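Local coordinates for capsid protein (Macrobrachium rosenbergii nodavirus, PDB 5YKU), which forms the shell of a shrimp nodavirus, the domain here being the protrusion that builds the dimeric spikes on the particle surface, at residues Q31-L36 with F42-Y47. Residues are numbered along the deposited sequence; the frame is centred on the assembly and turned at random.
Sequences QDITGL and FIIVPY
Phe42 and Leu36 bury the most surface here, the CD2 methyl of the leucine lying over one face of the phenyl ring while its CB, on the same side, sits outward of the rim. The touch is made near the far end of the ring: Leu36 CB sits 3.9 Å from Phe42 CZ, and Leu36 CD2 stands above the same carbon at 4.2 Å. With CG anti to its carbonyl carbon (chi1 -61°), Phe42 carries its ring away from strand 41-47 to the turn that follows strand 26-33. Phe88 meets this ring with its plane tilted by about 20°, and Ile117 and Arg119 of strand 114-121 also pack on the phenylalanine.

The second meeting point is a narrower one, between Ile33 and Ile44, whose delta methyls approach tip to tip, CD1 to CD1, at 3.7 Å. Ile44 has CG1 anti to its backbone N (chi1 -177°), and both chains are extended at their second torsion, which lets the methyls span the 10.8 Å between Ile33 CA and Ile44 CA. Trp19 and Phe98 touch both isoleucines.

No hydrogen bond links the segments. Strand 26-33 pairs with 96-104, and 41-47 with 81-89 and 114-121, so the residues meet through the buried interior, consistent with a sheet that curls over on itself. All four are apolar: the contact probably adds dispersion and exclusion of water, while backbone pairing is left to the neighbouring strands.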
ATOM      1  N   GLN A  31      -7.042   5.990  -3.448  1.00  9.87           N
ATOM      2  CA  GLN A  31      -5.873   6.804  -3.100  1.00  9.41           C
ATOM      3  C   GLN A  31      -4.887   6.696  -4.192  1.00 10.21           C
ATOM      4  O   GLN A  31      -4.543   5.580  -4.637  1.00 10.48           O
ATOM      5  CB  GLN A  31      -5.241   6.359  -1.803  1.00 10.16           C
ATOM      6  CG  GLN A  31      -4.110   7.222  -1.317  1.00 10.66           C
ATOM      7  CD  GLN A  31      -3.704   6.933   0.095  1.00 10.59           C
ATOM      8  OE1 GLN A  31      -4.515   6.481   0.903  1.00 11.74           O
ATOM      9  NE2 GLN A  31      -2.509   7.215   0.489  1.00 11.50           N
ATOM     10  N   ASP A  32      -4.323   7.797  -4.653  1.00 10.04           N
ATOM     11  CA  ASP A  32      -3.225   7.823  -5.600  1.00 10.43           C
ATOM     12  C   ASP A  32      -1.926   7.990  -4.932  1.00 11.17           C
ATOM     13  O   ASP A  32      -1.717   8.997  -4.217  1.00 12.64           O
ATOM     14  CB  ASP A  32      -3.448   9.009  -6.628  1.00 12.00           C
ATOM     15  CG  ASP A  32      -4.578   8.861  -7.509  1.00 12.69           C
ATOM     16  OD1 ASP A  32      -5.250   7.837  -7.569  1.00 13.54           O
ATOM     17  OD2 ASP A  32      -4.796   9.826  -8.363  1.00 15.74           O
ATOM     18  N   ILE A  33      -1.062   7.015  -5.019  1.00 10.77           N
ATOM     19  CA  ILE A  33       0.324   7.159  -4.563  1.00 12.07           C
ATOM     20  C   ILE A  33       1.041   7.888  -5.647  1.00 12.52           C
ATOM     21  O   ILE A  33       0.903   7.568  -6.856  1.00 12.76           O
ATOM     22  CB  ILE A  33       0.959   5.806  -4.251  1.00 12.47           C
ATOM     23  CG1 ILE A  33       0.226   5.127  -3.103  1.00 12.33           C
ATOM     24  CG2 ILE A  33       2.446   5.916  -3.929  1.00 14.10           C
ATOM     25  CD1 ILE A  33       0.827   3.818  -2.567  1.00 13.99           C
ATOM     26  N   THR A  34       1.841   8.870  -5.305  1.00 13.04           N
ATOM     27  CA  THR A  34       2.481   9.761  -6.287  1.00 11.99           C
ATOM     28  C   THR A  34       3.968   9.851  -5.983  1.00 12.68           C
ATOM     29  O   THR A  34       4.455   9.357  -4.987  1.00 12.99           O
ATOM     30  CB  THR A  34       1.743  11.100  -6.289  1.00 15.53           C
ATOM     31  OG1 THR A  34       2.106  11.932  -7.406  1.00 19.23           O
ATOM     32  CG2 THR A  34       2.154  11.821  -5.020  1.00 17.90           C
ATOM     33  N   GLY A  35       4.695  10.454  -6.949  1.00 12.56           N
ATOM     34  CA  GLY A  35       6.091  10.654  -6.771  1.00 12.70           C
ATOM     35  C   GLY A  35       6.975   9.473  -7.097  1.00 13.81           C
ATOM     36  O   GLY A  35       8.109   9.378  -6.633  1.00 16.84           O
ATOM     37  N   LEU A  36       6.442   8.463  -7.761  1.00 12.49           N
ATOM     38  CA  LEU A  36       7.193   7.236  -8.105  1.00 11.82           C
ATOM     39  C   LEU A  36       7.852   7.450  -9.436  1.00 11.48           C
ATOM     40  O   LEU A  36       7.408   8.283 -10.237  1.00 12.97           O
ATOM     41  CB  LEU A  36       6.239   6.062  -8.206  1.00 11.49           C
ATOM     42  CG  LEU A  36       5.465   5.754  -6.966  1.00 13.02           C
ATOM     43  CD1 LEU A  36       4.400   4.681  -7.295  1.00 15.92           C
ATOM     44  CD2 LEU A  36       6.347   5.313  -5.851  1.00 15.80           C
ATOM     45  N   PHE A  42       7.289  -2.064  -9.156  1.00  8.65           N
ATOM     46  CA  PHE A  42       7.373  -2.033  -7.696  1.00  8.17           C
ATOM     47  C   PHE A  42       6.671  -3.198  -7.105  1.00  8.36           C
ATOM     48  O   PHE A  42       5.753  -3.850  -7.712  1.00  9.09           O
ATOM     49  CB  PHE A  42       6.687  -0.790  -7.178  1.00  9.45           C
ATOM     50  CG  PHE A  42       7.307   0.483  -7.660  1.00  9.31           C
ATOM     51  CD1 PHE A  42       8.384   1.027  -6.940  1.00 10.23           C
ATOM     52  CD2 PHE A  42       6.853   1.160  -8.792  1.00 10.06           C
ATOM     53  CE1 PHE A  42       8.962   2.252  -7.350  1.00 10.75           C
ATOM     54  CE2 PHE A  42       7.432   2.327  -9.216  1.00 10.49           C
ATOM     55  CZ  PHE A  42       8.503   2.913  -8.501  1.00 10.97           C
ATOM     56  N   ILE A  43       6.990  -3.456  -5.827  1.00  9.03           N
ATOM     57  CA  ILE A  43       6.138  -4.246  -4.899  1.00  9.93           C
ATOM     58  C   ILE A  43       5.760  -3.345  -3.761  1.00  8.80           C
ATOM     59  O   ILE A  43       6.635  -2.646  -3.221  1.00 10.21           O
ATOM     60  CB  ILE A  43       6.960  -5.458  -4.385  1.00 10.97           C
ATOM     61  CG1 ILE A  43       7.249  -6.481  -5.400  1.00 11.71           C
ATOM     62  CG2 ILE A  43       6.178  -6.167  -3.244  1.00 13.06           C
ATOM     63  CD1 ILE A  43       6.051  -7.249  -5.936  1.00 12.76           C
ATOM     64  N   ILE A  44       4.524  -3.325  -3.352  1.00  7.97           N
ATOM     65  CA  ILE A  44       4.084  -2.638  -2.102  1.00  7.96           C
ATOM     66  C   ILE A  44       3.623  -3.713  -1.123  1.00  8.29           C
ATOM     67  O   ILE A  44       2.867  -4.653  -1.509  1.00  8.28           O
ATOM     68  CB  ILE A  44       3.002  -1.590  -2.442  1.00  7.97           C
ATOM     69  CG1 ILE A  44       2.567  -0.810  -1.210  1.00  8.10           C
ATOM     70  CG2 ILE A  44       1.794  -2.180  -3.183  1.00  8.35           C
ATOM     71  CD1 ILE A  44       1.723   0.360  -1.535  1.00  9.14           C
ATOM     72  N   VAL A  45       4.076  -3.551   0.078  1.00  7.86           N
ATOM     73  CA  VAL A  45       3.737  -4.458   1.178  1.00  8.36           C
ATOM     74  C   VAL A  45       3.214  -3.700   2.365  1.00  7.80           C
ATOM     75  O   VAL A  45       3.536  -2.512   2.530  1.00  9.12           O
ATOM     76  CB  VAL A  45       4.956  -5.292   1.674  1.00  8.35           C
ATOM     77  CG1 VAL A  45       5.447  -6.145   0.547  1.00  9.66           C
ATOM     78  CG2 VAL A  45       6.077  -4.425   2.218  1.00  9.33           C
ATOM     79  N   PRO A  46       2.353  -4.264   3.158  1.00  7.98           N
ATOM     80  CA  PRO A  46       1.937  -3.663   4.414  1.00  7.79           C
ATOM     81  C   PRO A  46       3.002  -3.724   5.432  1.00  7.25           C
ATOM     82  O   PRO A  46       3.815  -4.653   5.425  1.00  8.55           O
ATOM     83  CB  PRO A  46       0.719  -4.472   4.805  1.00  7.82           C
ATOM     84  CG  PRO A  46       1.030  -5.874   4.249  1.00  7.80           C
ATOM     85  CD  PRO A  46       1.796  -5.612   2.989  1.00  8.15           C
ATOM     86  N   TYR A  47       3.018  -2.793   6.334  1.00  7.73           N
ATOM     87  CA  TYR A  47       3.788  -2.915   7.605  1.00  7.37           C
ATOM     88  C   TYR A  47       2.916  -2.380   8.690  1.00  7.86           C
ATOM     89  O   TYR A  47       1.852  -1.787   8.424  1.00  8.06           O
ATOM     90  CB  TYR A  47       5.180  -2.251   7.552  1.00  8.33           C
ATOM     91  CG  TYR A  47       5.214  -0.749   7.704  1.00  9.04           C
ATOM     92  CD1 TYR A  47       5.414  -0.201   8.986  1.00 10.08           C
ATOM     93  CD2 TYR A  47       5.104   0.139   6.666  1.00  8.21           C
ATOM     94  CE1 TYR A  47       5.480   1.170   9.184  1.00 10.53           C
ATOM     95  CE2 TYR A  47       5.147   1.485   6.829  1.00  9.42           C
ATOM     96  CZ  TYR A  47       5.313   1.969   8.108  1.00 10.92           C
ATOM     97  OH  TYR A  47       5.353   3.377   8.265  1.00 13.12           O
TER